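Local coordinates for gentamicin resistance protein (Enterococcus gallinarum, PDB 6CTZ), which transfers phosphate from a nucleotide, probably GTP, to the 2''-hydroxyl of aminoglycoside antibiotics such as kanamycin and gentamicin, so conferring resistance to them, at residues 6-11 against 40-45; 54-59 against 84-89; 191-196 against 210-215. The protein carries 2 engineered substitutions. All blocks are in the same frame, centred on the assembly; numbering follows the deposited sequence. Where two conformers were deposited one is given.

Interaction 1 (6-11 against 40-45); sequences TMIMTQ and FRFPKS. With GDP (guanosine-5'-diphosphate), chain B.
Ile8, on the last turn of helix 2-11, lies against the ring of Phe40, with Phe42 alongside. From its CB the isoleucine forks over the aromatic surface. CG2 reaches the far end of the Phe40 ring, 3.9 Å from Phe40 CZ. The longer branch leaves with CG1 anti to the carbonyl carbon (chi1 -67°). Ile8 CG1 sits 3.9 Å from Phe40 CD2 and also meets the edge of the second ring, 4.1 Å from Phe42 CZ. At the tip, Ile8 CD1 comes down over the face of Phe40, 3.6 Å from Phe40 CG. This methyl stands 24° off the ring normal, a CH-pi contact displaced toward the rim. A branched aliphatic side chain suits the place because its two arms can spread across a flat ring. Helix 2-11 thus packs on one side of the five-stranded antiparallel sheet of the N-terminal lobe of a kinase-like fold, against strand 38-43; helix segment 6-11 runs at 114° to strand segment 40-43. Phe40 and Phe42, two residues apart, put their rings on the same face of the strand, toward the helix. Met7 adds its flexible thioether: the chain bends at its last torsion, and the methyl Met7 CE meets Phe42 CE1 at 3.8 Å, approaching the ring obliquely. Phe42 is enclosed further by a stack with Phe85 and an edge-to-face contact with Tyr4. Arg41, between the two phenylalanines, points to the other face, toward the nucleotide. Its chain is extended from CG to NE and presents a guanidinium edge to the alpha-phosphate. Arg41 NE donates to GDP O1A at 2.7 Å, and Arg41 NH2 donates to the same GDP O1A at 3.0 Å. Glu55 forms a salt bridge with Arg41 NH1, which would steady the guanidinium.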
loop_
_atom_site.group_PDB
_atom_site.type_symbol
_atom_site.label_atom_id
_atom_site.label_comp_id
_atom_site.label_asym_id
_atom_site.label_seq_id
_atom_site.Cartn_x
_atom_site.Cartn_y
_atom_site.Cartn_z
ATOM N N THR A 6 19.980 9.389 19.224
ATOM C CA THR A 6 20.916 8.633 20.050
ATOM C C THR A 6 21.036 7.192 19.573
ATOM O O THR A 6 22.145 6.652 19.494
ATOM C CB THR A 6 20.506 8.699 21.518
ATOM O OG1 THR A 6 20.516 10.065 21.942
ATOM C CG2 THR A 6 21.483 7.905 22.384
ATOM N N MET A 7 19.910 6.554 19.232
ATOM C CA MET A 7 19.978 5.202 18.689
ATOM C C MET A 7 20.796 5.168 17.409
ATOM O O MET A 7 21.635 4.278 17.219
ATOM C CB MET A 7 18.574 4.669 18.422
ATOM C CG MET A 7 17.846 4.222 19.668
ATOM S SD MET A 7 16.347 3.307 19.275
ATOM C CE MET A 7 15.311 4.622 18.637
ATOM N N ILE A 8 20.566 6.135 16.520
ATOM C CA ILE A 8 21.269 6.153 15.241
ATOM C C ILE A 8 22.769 6.312 15.462
ATOM O O ILE A 8 23.586 5.556 14.921
ATOM C CB ILE A 8 20.697 7.262 14.343
ATOM C CG1 ILE A 8 19.253 6.939 13.943
ATOM C CG2 ILE A 8 21.552 7.437 13.112
ATOM C CD1 ILE A 8 18.556 8.097 13.273
ATOM N N MET A 9 23.156 7.283 16.281
ATOM C CA MET A 9 24.581 7.554 16.414
ATOM C C MET A 9 25.306 6.482 17.211
ATOM O O MET A 9 26.475 6.201 16.928
ATOM C CB MET A 9 24.813 8.957 16.957
ATOM C CG MET A 9 24.464 9.998 15.915
ATOM S SD MET A 9 25.054 11.630 16.334
ATOM C CE MET A 9 24.008 12.015 17.738
ATOM N N THR A 10 24.645 5.880 18.203
ATOM C CA THR A 10 25.248 4.770 18.935
ATOM C C THR A 10 25.585 3.618 18.000
ATOM O O THR A 10 26.680 3.043 18.063
ATOM C CB THR A 10 24.280 4.286 20.014
ATOM O OG1 THR A 10 24.119 5.304 21.006
ATOM C CG2 THR A 10 24.800 3.011 20.662
ATOM N N GLN A 11 24.646 3.263 17.125
ATOM C CA GLN A 11 24.787 2.064 16.318
ATOM C C GLN A 11 25.536 2.275 15.015
ATOM O O GLN A 11 26.044 1.299 14.456
ATOM C CB GLN A 11 23.410 1.447 16.064
ATOM C CG GLN A 11 22.696 1.181 17.379
ATOM C CD GLN A 11 21.352 0.516 17.227
ATOM O OE1 GLN A 11 21.124 -0.266 16.303
ATOM N NE2 GLN A 11 20.449 0.825 18.142
ATOM N N PHE A 40 15.573 7.379 8.135
ATOM C CA PHE A 40 15.550 6.360 9.175
ATOM C C PHE A 40 14.103 6.045 9.519
ATOM O O PHE A 40 13.304 6.954 9.786
ATOM C CB PHE A 40 16.395 6.743 10.394
ATOM C CG PHE A 40 17.850 6.513 10.168
ATOM C CD1 PHE A 40 18.629 7.482 9.551
ATOM C CD2 PHE A 40 18.424 5.296 10.500
ATOM C CE1 PHE A 40 19.978 7.261 9.317
ATOM C CE2 PHE A 40 19.762 5.065 10.261
ATOM C CZ PHE A 40 20.537 6.044 9.661
ATOM N N ARG A 41 13.765 4.761 9.466
ATOM C CA ARG A 41 12.378 4.324 9.482
ATOM C C ARG A 41 12.200 3.341 10.629
ATOM O O ARG A 41 12.854 2.286 10.660
ATOM C CB ARG A 41 12.025 3.697 8.136
ATOM C CG ARG A 41 10.559 3.363 7.951
ATOM C CD ARG A 41 10.410 2.840 6.545
ATOM N NE ARG A 41 9.129 2.286 6.125
ATOM C CZ ARG A 41 8.925 0.989 5.907
ATOM N NH1 ARG A 41 9.869 0.097 6.196
ATOM N NH2 ARG A 41 7.777 0.576 5.391
ATOM N N PHE A 42 11.316 3.693 11.560
ATOM C CA PHE A 42 11.175 3.021 12.846
ATOM C C PHE A 42 9.798 2.387 12.954
ATOM O O PHE A 42 8.788 3.113 12.940
ATOM C CB PHE A 42 11.355 4.040 13.970
ATOM C CG PHE A 42 12.741 4.613 14.054
ATOM C CD1 PHE A 42 13.722 3.989 14.814
ATOM C CD2 PHE A 42 13.060 5.781 13.381
ATOM C CE1 PHE A 42 15.003 4.520 14.898
ATOM C CE2 PHE A 42 14.336 6.320 13.461
ATOM C CZ PHE A 42 15.309 5.685 14.219
ATOM N N PRO A 43 9.704 1.063 13.081
ATOM C CA PRO A 43 8.392 0.429 13.266
ATOM C C PRO A 43 7.650 0.953 14.486
ATOM O O PRO A 43 8.245 1.325 15.499
ATOM C CB PRO A 43 8.741 -1.054 13.430
ATOM C CG PRO A 43 9.995 -1.212 12.615
ATOM C CD PRO A 43 10.769 0.071 12.856
ATOM N N LYS A 44 6.324 0.961 14.378
ATOM C CA LYS A 44 5.464 1.439 15.451
ATOM C C LYS A 44 4.857 0.314 16.278
ATOM O O LYS A 44 4.139 0.592 17.243
ATOM C CB LYS A 44 4.365 2.347 14.884
ATOM C CG LYS A 44 4.892 3.668 14.324
ATOM C CD LYS A 44 3.866 4.383 13.445
ATOM C CE LYS A 44 2.593 4.723 14.205
ATOM N NZ LYS A 44 1.697 5.615 13.415
ATOM N N SER A 45 5.136 -0.942 15.940
ATOM C CA SER A 45 4.533 -2.078 16.631
ATOM C C SER A 45 5.302 -3.332 16.247
ATOM O O SER A 45 6.142 -3.316 15.341
ATOM C CB SER A 45 3.086 -2.260 16.195
ATOM O OG SER A 45 3.055 -2.599 14.815
HETATM P PB GDP B . 3.995 3.091 6.783
HETATM O O1B GDP B . 4.400 1.660 6.524
HETATM O O2B GDP B . 2.918 3.563 5.828
HETATM O O3B GDP B . 3.678 3.338 8.240
HETATM O O3A GDP B . 5.332 3.959 6.503
HETATM P PA GDP B . 6.008 4.360 5.087
HETATM O O1A GDP B . 7.078 3.379 4.711
HETATM O O2A GDP B . 4.932 4.560 4.033
HETATM O "O5'" GDP B . 6.746 5.748 5.493
HETATM C "C5'" GDP B . 5.975 6.794 6.068
HETATM C "C4'" GDP B . 6.065 8.014 5.183
HETATM O "O4'" GDP B . 7.406 8.502 5.208
HETATM C "C3'" GDP B . 5.781 7.765 3.711
HETATM O "O3'" GDP B . 4.380 7.710 3.417
HETATM C "C2'" GDP B . 6.429 8.982 3.101
HETATM O "O2'" GDP B . 5.615 10.141 3.307
HETATM C "C1'" GDP B . 7.667 9.146 3.968
HETATM N N9 GDP B . 8.816 8.461 3.343
HETATM C C8 GDP B . 9.325 7.245 3.646
HETATM N N7 GDP B . 10.388 6.985 2.841
HETATM C C5 GDP B . 10.555 8.046 2.027
HETATM C C6 GDP B . 11.462 8.430 0.938
HETATM O O6 GDP B . 12.385 7.674 0.581
HETATM N N1 GDP B . 11.263 9.631 0.373
HETATM C C2 GDP B . 10.277 10.477 0.741
HETATM N N2 GDP B . 10.163 11.669 0.124
HETATM N N3 GDP B . 9.398 10.188 1.726
HETATM C C4 GDP B . 9.517 9.011 2.375
#

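Interaction 2 (54-59 against 84-89); sequences KEIQLL and PFVGYR. With GDP (guanosine-5'-diphosphate), chain B.
While Ile56 packs on Pro84 and Val86 across the contact, the flat group of the strand that meets the nucleotide is the Tyr88 ring, and it does so edge on. GDP O6 lies near the ring plane, 3.5 Å from Tyr88 CE2, and Tyr88 OH donates to GDP N7 at 2.7 Å, so the tyrosine touches the Hoogsteen edge of guanine. Its CG lies between the backbone N and the carbonyl carbon (chi1 55°), which swings the ring off the strand toward the base. Phe85 points away from helix 46-62, to the other face of the sheet. Between helix and strand the contact is aliphatic and loose. Ile56 carries CG1 anti to the carbonyl carbon (chi1 -73°); it and Val86 slide past each other in opposite directions, with Ile56 CD1 4.0 Å from Val86 CG1. The same methyl touches the proline ring, with Ile56 CD1 4.5 Å from Pro84 CB. Short apolar side chains suit this seam, meeting by methyl and ring carbons. Around it, helix 46-62 rests on the sheet: Leu52, one turn earlier, also covers Pro84 and Val86, and Tyr73 of the outer strand 73-78 touches both Ile56 and Val86.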
loop_
_atom_site.group_PDB
_atom_site.type_symbol
_atom_site.label_atom_id
_atom_site.label_comp_id
_atom_site.label_asym_id
_atom_site.label_seq_id
_atom_site.Cartn_x
_atom_site.Cartn_y
_atom_site.Cartn_z
ATOM N N LYS A 54 10.495 -8.613 6.841
ATOM C CA LYS A 54 10.193 -9.055 5.484
ATOM C C LYS A 54 10.848 -8.142 4.451
ATOM O O LYS A 54 11.519 -8.617 3.531
ATOM C CB LYS A 54 8.673 -9.101 5.290
ATOM C CG LYS A 54 8.211 -9.282 3.845
ATOM C CD LYS A 54 6.698 -9.285 3.744
ATOM C CE LYS A 54 6.076 -7.938 4.084
ATOM N NZ LYS A 54 4.591 -8.066 4.240
ATOM N N GLU A 55 10.692 -6.818 4.603
ATOM C CA GLU A 55 11.298 -5.895 3.643
ATOM C C GLU A 55 12.818 -6.023 3.609
ATOM O O GLU A 55 13.427 -5.919 2.538
ATOM C CB GLU A 55 10.883 -4.447 3.933
ATOM C CG GLU A 55 9.408 -4.158 3.673
ATOM C CD GLU A 55 9.117 -2.678 3.756
ATOM O OE1 GLU A 55 8.820 -2.201 4.866
ATOM O OE2 GLU A 55 9.217 -1.981 2.720
ATOM N N ILE A 56 13.447 -6.238 4.769
ATOM C CA ILE A 56 14.901 -6.384 4.814
ATOM C C ILE A 56 15.361 -7.516 3.899
ATOM O O ILE A 56 16.400 -7.415 3.230
ATOM C CB ILE A 56 15.372 -6.580 6.270
ATOM C CG1 ILE A 56 15.279 -5.257 7.038
ATOM C CG2 ILE A 56 16.794 -7.167 6.314
ATOM C CD1 ILE A 56 15.415 -5.408 8.540
ATOM N N GLN A 57 14.597 -8.614 3.855
ATOM C CA GLN A 57 14.967 -9.753 3.020
ATOM C C GLN A 57 14.512 -9.569 1.580
ATOM O O GLN A 57 15.214 -9.978 0.647
ATOM C CB GLN A 57 14.353 -11.032 3.576
ATOM C CG GLN A 57 14.787 -11.406 4.984
ATOM C CD GLN A 57 13.886 -12.487 5.543
ATOM O OE1 GLN A 57 12.967 -12.207 6.321
ATOM N NE2 GLN A 57 14.116 -13.722 5.122
ATOM N N LEU A 58 13.323 -8.987 1.381
ATOM C CA LEU A 58 12.731 -8.945 0.048
ATOM C C LEU A 58 13.364 -7.873 -0.829
ATOM O O LEU A 58 13.648 -8.115 -2.009
ATOM C CB LEU A 58 11.225 -8.693 0.153
ATOM C CG LEU A 58 10.510 -8.496 -1.187
ATOM C CD1 LEU A 58 10.532 -9.774 -2.027
ATOM C CD2 LEU A 58 9.081 -8.026 -0.990
ATOM N N LEU A 59 13.528 -6.663 -0.296
ATOM C CA LEU A 59 13.892 -5.545 -1.164
ATOM C C LEU A 59 15.207 -5.767 -1.898
ATOM O O LEU A 59 15.278 -5.420 -3.091
ATOM C CB LEU A 59 13.881 -4.213 -0.394
ATOM C CG LEU A 59 12.500 -3.765 0.099
ATOM C CD1 LEU A 59 12.610 -2.484 0.928
ATOM C CD2 LEU A 59 11.548 -3.570 -1.062
ATOM N N PRO A 84 13.653 -4.257 14.966
ATOM C CA PRO A 84 14.622 -3.649 14.045
ATOM C C PRO A 84 14.217 -2.242 13.629
ATOM O O PRO A 84 13.064 -1.833 13.761
ATOM C CB PRO A 84 14.542 -4.575 12.828
ATOM C CG PRO A 84 13.106 -5.010 12.822
ATOM C CD PRO A 84 12.711 -5.153 14.273
ATOM N N PHE A 85 15.195 -1.514 13.083
ATOM C CA PHE A 85 14.925 -0.280 12.349
ATOM C C PHE A 85 15.967 -0.147 11.248
ATOM O O PHE A 85 16.987 -0.837 11.265
ATOM C CB PHE A 85 14.824 0.955 13.261
ATOM C CG PHE A 85 16.131 1.395 13.856
ATOM C CD1 PHE A 85 16.946 2.292 13.180
ATOM C CD2 PHE A 85 16.524 0.956 15.114
ATOM C CE1 PHE A 85 18.142 2.722 13.734
ATOM C CE2 PHE A 85 17.723 1.384 15.669
ATOM C CZ PHE A 85 18.528 2.265 14.971
ATOM N N VAL A 86 15.686 0.696 10.253
ATOM C CA VAL A 86 16.594 0.828 9.138
ATOM C C VAL A 86 16.837 2.231 8.669
ATOM O O VAL A 86 16.092 3.079 8.944
ATOM C CB VAL A 86 16.071 0.035 7.885
ATOM C CG1 VAL A 86 16.007 -1.439 8.185
ATOM C CG2 VAL A 86 14.679 0.529 7.443
ATOM N N GLY A 87 17.915 2.413 7.933
ATOM C CA GLY A 87 18.215 3.660 7.285
ATOM C C GLY A 87 18.531 3.427 5.815
ATOM O O GLY A 87 19.233 2.512 5.495
ATOM N N TYR A 88 18.008 4.288 4.953
ATOM C CA TYR A 88 18.230 4.224 3.541
ATOM C C TYR A 88 18.351 5.603 2.923
ATOM O O TYR A 88 17.784 6.492 3.435
ATOM C CB TYR A 88 17.120 3.416 2.829
ATOM C CG TYR A 88 15.663 3.837 3.043
ATOM C CD1 TYR A 88 14.937 3.317 4.066
ATOM C CD2 TYR A 88 15.014 4.674 2.159
ATOM C CE1 TYR A 88 13.618 3.614 4.230
ATOM C CE2 TYR A 88 13.672 4.983 2.336
ATOM C CZ TYR A 88 12.998 4.425 3.362
ATOM O OH TYR A 88 11.668 4.668 3.573
ATOM N N ARG A 89 19.103 5.726 1.849
ATOM C CA ARG A 89 19.214 7.003 1.166
ATOM C C ARG A 89 17.802 7.350 0.691
ATOM O O ARG A 89 17.130 6.537 0.139
ATOM C CB ARG A 89 20.159 6.955 -0.040
ATOM C CG ARG A 89 21.639 6.952 0.324
ATOM C CD ARG A 89 22.577 7.494 -0.756
ATOM N NE ARG A 89 23.921 7.762 -0.194
ATOM C CZ ARG A 89 24.304 8.922 0.353
ATOM N NH1 ARG A 89 23.504 9.941 0.413
ATOM N NH2 ARG A 89 25.526 9.057 0.852
HETATM P PB GDP B . 3.995 3.091 6.783
HETATM O O1B GDP B . 4.400 1.660 6.524
HETATM O O2B GDP B . 2.918 3.563 5.828
HETATM O O3B GDP B . 3.678 3.338 8.240
HETATM O O3A GDP B . 5.332 3.959 6.503
HETATM P PA GDP B . 6.008 4.360 5.087
HETATM O O1A GDP B . 7.078 3.379 4.711
HETATM O O2A GDP B . 4.932 4.560 4.033
HETATM O "O5'" GDP B . 6.746 5.748 5.493
HETATM C "C5'" GDP B . 5.975 6.794 6.068
HETATM C "C4'" GDP B . 6.065 8.014 5.183
HETATM O "O4'" GDP B . 7.406 8.502 5.208
HETATM C "C3'" GDP B . 5.781 7.765 3.711
HETATM O "O3'" GDP B . 4.380 7.710 3.417
HETATM C "C2'" GDP B . 6.429 8.982 3.101
HETATM O "O2'" GDP B . 5.615 10.141 3.307
HETATM C "C1'" GDP B . 7.667 9.146 3.968
HETATM N N9 GDP B . 8.816 8.461 3.343
HETATM C C8 GDP B . 9.325 7.245 3.646
HETATM N N7 GDP B . 10.388 6.985 2.841
HETATM C C5 GDP B . 10.555 8.046 2.027
HETATM C C6 GDP B . 11.462 8.430 0.938
HETATM O O6 GDP B . 12.385 7.674 0.581
HETATM N N1 GDP B . 11.263 9.631 0.373
HETATM C C2 GDP B . 10.277 10.477 0.741
HETATM N N2 GDP B . 10.163 11.669 0.124
HETATM N N3 GDP B . 9.398 10.188 1.726
HETATM C C4 GDP B . 9.517 9.011 2.375
#

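Interaction 3 (191-196 against 210-215); sequences GDLSPD and TGIIDF. With MG (magnesium ion), chain C; MG (magnesium ion), chain D; GDP (guanosine-5'-diphosphate), chain B; KAN (kanamycin a), chain E.
The carboxylates of Asp192 and Asp214 face each other, Asp192 OD2 lying 3.8 Å from Asp214 OD2; Asp214 is spent on two magnesium ions and Asp192 on kanamycin. In Asp214, CG anti to the backbone N (chi1 -168°) sends the carboxylate out to the metals. It grips one magnesium ion with both oxygens, and Asp214 OD2 also binds the second magnesium at 2.1 Å; His197 and GDP oxygens help complete that site. Asp192 shares this torsion (chi1 -160°), which points its carboxylate at kanamycin: Asp192 OD2 accepts from the 2''-hydroxyl, KAN O13, at 2.7 Å, and Asp192 OD1 accepts from KAN N3 at 2.8 Å. Ser194 OG, between the backbone N and carbonyl carbon (chi1 44°), takes a second bond from that amine and donates to Asp196 OD1. Ile213 has its CG1 in the same tight position, which brings Ile213 CD1 to 3.7 Å from GDP C8. Leu193 CD1 and Ile212 CG2 pack at 4.2 Å beside the polar site. The sequences HGD and IDFGD mark these loops as counterparts of the kinase catalytic loop and DFG motif. Asp192 holds the 2''-hydroxyl directly, while Asp214 holds the diphosphate through magnesium, consistent with phosphate transfer between them.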
loop_
_atom_site.group_PDB
_atom_site.type_symbol
_atom_site.label_atom_id
_atom_site.label_comp_id
_atom_site.label_asym_id
_atom_site.label_seq_id
_atom_site.Cartn_x
_atom_site.Cartn_y
_atom_site.Cartn_z
ATOM N N GLY A 191 0.896 -4.594 -2.295
ATOM C CA GLY A 191 -0.040 -4.692 -1.201
ATOM C C GLY A 191 -0.541 -3.385 -0.629
ATOM O O GLY A 191 -1.517 -3.403 0.128
ATOM N N ASP A 192 0.083 -2.261 -0.955
ATOM C CA ASP A 192 -0.364 -0.967 -0.450
ATOM C C ASP A 192 -0.021 0.098 -1.490
ATOM O O ASP A 192 0.640 1.101 -1.207
ATOM C CB ASP A 192 0.270 -0.692 0.916
ATOM C CG ASP A 192 -0.468 0.360 1.718
ATOM O OD1 ASP A 192 -1.688 0.562 1.515
ATOM O OD2 ASP A 192 0.181 0.977 2.588
ATOM N N LEU A 193 -0.454 -0.129 -2.735
ATOM C CA LEU A 193 0.085 0.604 -3.881
ATOM C C LEU A 193 -0.742 1.867 -4.142
ATOM O O LEU A 193 -1.490 1.984 -5.108
ATOM C CB LEU A 193 0.165 -0.309 -5.097
ATOM C CG LEU A 193 0.980 0.215 -6.278
ATOM C CD1 LEU A 193 2.451 0.375 -5.902
ATOM C CD2 LEU A 193 0.865 -0.733 -7.455
ATOM N N SER A 194 -0.574 2.825 -3.245
ATOM C CA SER A 194 -1.280 4.091 -3.265
ATOM C C SER A 194 -0.320 5.219 -3.607
ATOM O O SER A 194 0.895 5.094 -3.409
ATOM C CB SER A 194 -1.929 4.358 -1.898
ATOM O OG SER A 194 -1.048 4.056 -0.828
ATOM N N PRO A 195 -0.836 6.352 -4.105
ATOM C CA PRO A 195 0.049 7.396 -4.650
ATOM C C PRO A 195 0.833 8.163 -3.596
ATOM O O PRO A 195 1.763 8.899 -3.967
ATOM C CB PRO A 195 -0.906 8.295 -5.455
ATOM C CG PRO A 195 -2.260 8.028 -4.866
ATOM C CD PRO A 195 -2.238 6.564 -4.518
ATOM N N ASP A 196 0.522 7.989 -2.306
ATOM C CA ASP A 196 1.401 8.483 -1.247
ATOM C C ASP A 196 2.729 7.730 -1.199
ATOM O O ASP A 196 3.621 8.111 -0.434
ATOM C CB ASP A 196 0.695 8.465 0.122
ATOM C CG ASP A 196 0.388 7.068 0.610
ATOM O OD1 ASP A 196 0.246 6.169 -0.228
ATOM O OD2 ASP A 196 0.306 6.861 1.842
ATOM N N THR A 210 9.784 7.781 -10.589
ATOM C CA THR A 210 11.161 7.471 -10.250
ATOM C C THR A 210 11.302 6.481 -9.109
ATOM O O THR A 210 12.347 5.834 -9.020
ATOM C CB THR A 210 11.966 8.742 -9.923
ATOM O OG1 THR A 210 11.341 9.445 -8.847
ATOM C CG2 THR A 210 12.062 9.650 -11.143
ATOM N N GLY A 211 10.296 6.333 -8.249
ATOM C CA GLY A 211 10.464 5.468 -7.099
ATOM C C GLY A 211 9.147 5.008 -6.526
ATOM O O GLY A 211 8.101 5.630 -6.737
ATOM N N ILE A 212 9.218 3.893 -5.800
ATOM C CA ILE A 212 8.099 3.336 -5.039
ATOM C C ILE A 212 8.624 2.970 -3.660
ATOM O O ILE A 212 9.674 2.315 -3.553
ATOM C CB ILE A 212 7.504 2.083 -5.717
ATOM C CG1 ILE A 212 6.973 2.403 -7.116
ATOM C CG2 ILE A 212 6.400 1.465 -4.840
ATOM C CD1 ILE A 212 5.624 3.102 -7.123
ATOM N N ILE A 213 7.913 3.382 -2.610
ATOM C CA ILE A 213 8.304 3.072 -1.240
ATOM C C ILE A 213 7.277 2.175 -0.543
ATOM O O ILE A 213 6.238 1.823 -1.120
ATOM C CB ILE A 213 8.573 4.361 -0.438
ATOM C CG1 ILE A 213 7.318 5.246 -0.401
ATOM C CG2 ILE A 213 9.790 5.104 -1.009
ATOM C CD1 ILE A 213 7.402 6.362 0.616
ATOM N N ASP A 214 7.581 1.794 0.699
ATOM C CA ASP A 214 6.688 1.090 1.623
ATOM C C ASP A 214 6.160 -0.242 1.111
ATOM O O ASP A 214 4.993 -0.348 0.726
ATOM C CB ASP A 214 5.524 1.961 2.090
ATOM C CG ASP A 214 4.780 1.337 3.267
ATOM O OD1 ASP A 214 5.240 0.285 3.796
ATOM O OD2 ASP A 214 3.728 1.896 3.661
ATOM N N PHE A 215 7.005 -1.267 1.143
ATOM C CA PHE A 215 6.638 -2.620 0.752
ATOM C C PHE A 215 6.186 -3.469 1.935
ATOM O O PHE A 215 6.186 -4.699 1.837
ATOM C CB PHE A 215 7.807 -3.292 0.017
ATOM C CG PHE A 215 8.045 -2.763 -1.380
ATOM C CD1 PHE A 215 8.568 -1.486 -1.590
ATOM C CD2 PHE A 215 7.774 -3.556 -2.483
ATOM C CE1 PHE A 215 8.806 -1.012 -2.882
ATOM C CE2 PHE A 215 8.003 -3.094 -3.769
ATOM C CZ PHE A 215 8.520 -1.813 -3.971
HETATM MG MG MG C . 3.038 3.883 3.823
HETATM MG MG MG D . 3.601 0.293 5.267
HETATM P PB GDP B . 3.995 3.091 6.783
HETATM O O1B GDP B . 4.400 1.660 6.524
HETATM O O2B GDP B . 2.918 3.563 5.828
HETATM O O3B GDP B . 3.678 3.338 8.240
HETATM O O3A GDP B . 5.332 3.959 6.503
HETATM P PA GDP B . 6.008 4.360 5.087
HETATM O O1A GDP B . 7.078 3.379 4.711
HETATM O O2A GDP B . 4.932 4.560 4.033
HETATM O "O5'" GDP B . 6.746 5.748 5.493
HETATM C "C5'" GDP B . 5.975 6.794 6.068
HETATM C "C4'" GDP B . 6.065 8.014 5.183
HETATM O "O4'" GDP B . 7.406 8.502 5.208
HETATM C "C3'" GDP B . 5.781 7.765 3.711
HETATM O "O3'" GDP B . 4.380 7.710 3.417
HETATM C "C2'" GDP B . 6.429 8.982 3.101
HETATM O "O2'" GDP B . 5.615 10.141 3.307
HETATM C "C1'" GDP B . 7.667 9.146 3.968
HETATM N N9 GDP B . 8.816 8.461 3.343
HETATM C C8 GDP B . 9.325 7.245 3.646
HETATM N N7 GDP B . 10.388 6.985 2.841
HETATM C C5 GDP B . 10.555 8.046 2.027
HETATM C C6 GDP B . 11.462 8.430 0.938
HETATM O O6 GDP B . 12.385 7.674 0.581
HETATM N N1 GDP B . 11.263 9.631 0.373
HETATM C C2 GDP B . 10.277 10.477 0.741
HETATM N N2 GDP B . 10.163 11.669 0.124
HETATM N N3 GDP B . 9.398 10.188 1.726
HETATM C C4 GDP B . 9.517 9.011 2.375
HETATM C C1 KAN E . -8.197 5.619 3.669
HETATM C C2 KAN E . -9.685 5.553 3.325
HETATM C C3 KAN E . -10.035 6.679 2.375
HETATM C C4 KAN E . -9.682 7.985 3.068
HETATM C C5 KAN E . -8.205 8.026 3.446
HETATM C C6 KAN E . -7.855 9.292 4.221
HETATM C C7 KAN E . -3.751 3.566 1.644
HETATM C C8 KAN E . -4.171 3.537 3.111
HETATM C C9 KAN E . -5.669 3.834 3.235
HETATM C C10 KAN E . -6.040 5.165 2.580
HETATM C C11 KAN E . -5.553 5.201 1.130
HETATM C C12 KAN E . -4.056 4.929 1.037
HETATM C C13 KAN E . -3.692 2.076 4.992
HETATM C C14 KAN E . -2.614 1.049 5.302
HETATM C C15 KAN E . -3.027 -0.295 4.694
HETATM C C16 KAN E . -4.398 -0.696 5.226
HETATM C C17 KAN E . -5.394 0.420 4.974
HETATM C C18 KAN E . -6.725 0.071 5.621
HETATM N N1 KAN E . -6.453 9.228 4.589
HETATM N N2 KAN E . -5.846 6.487 0.505
HETATM N N3 KAN E . -2.326 3.256 1.539
HETATM N N4 KAN E . -2.064 -1.353 4.975
HETATM O O5 KAN E . -7.797 6.883 4.209
HETATM O O6 KAN E . -9.962 4.291 2.712
HETATM O O7 KAN E . -11.429 6.659 2.052
HETATM O O8 KAN E . -9.981 9.071 2.187
HETATM O O9 KAN E . -7.458 5.314 2.483
HETATM O O10 KAN E . -6.019 3.906 4.627
HETATM O O11 KAN E . -3.848 2.220 3.581
HETATM O O12 KAN E . -4.923 1.627 5.551
HETATM O O13 KAN E . -1.375 1.534 4.778
HETATM O O14 KAN E . -4.894 -1.881 4.580
HETATM O O15 KAN E . -7.660 1.126 5.373
HETATM O O HOH W 1 2.535 -0.777 3.735
HETATM O O HOH W 2 2.269 5.788 3.857
HETATM O O HOH W 3 1.064 3.160 3.799
HETATM O O HOH W 4 4.439 -1.362 6.362
HETATM O O HOH W 5 1.824 0.331 6.288
#

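In the fold
All three contacts are buried, but they lie at different distances from the chain centre: the centre of interaction 1 is about 23 Å from it, that of interaction 2 about 16 Å and that of interaction 3 about 6 Å. The first two are apolar and hold the same five-stranded sheet, helix 2-11 on one face and helix 46-62 on the opposite one. Interaction 3 joins the loop 191-196 to the end of strand 209-212 and the loop after it, and is mostly polar. The Arg41–Glu55 pair joins interactions 1 and 2, and Arg41 NH2 forms a salt bridge with Asp214 of interaction 3. Glu55 also accepts a probable hydrogen bond from Phe215 N, so helix 46-62 connects the sheet to the metal-binding loop.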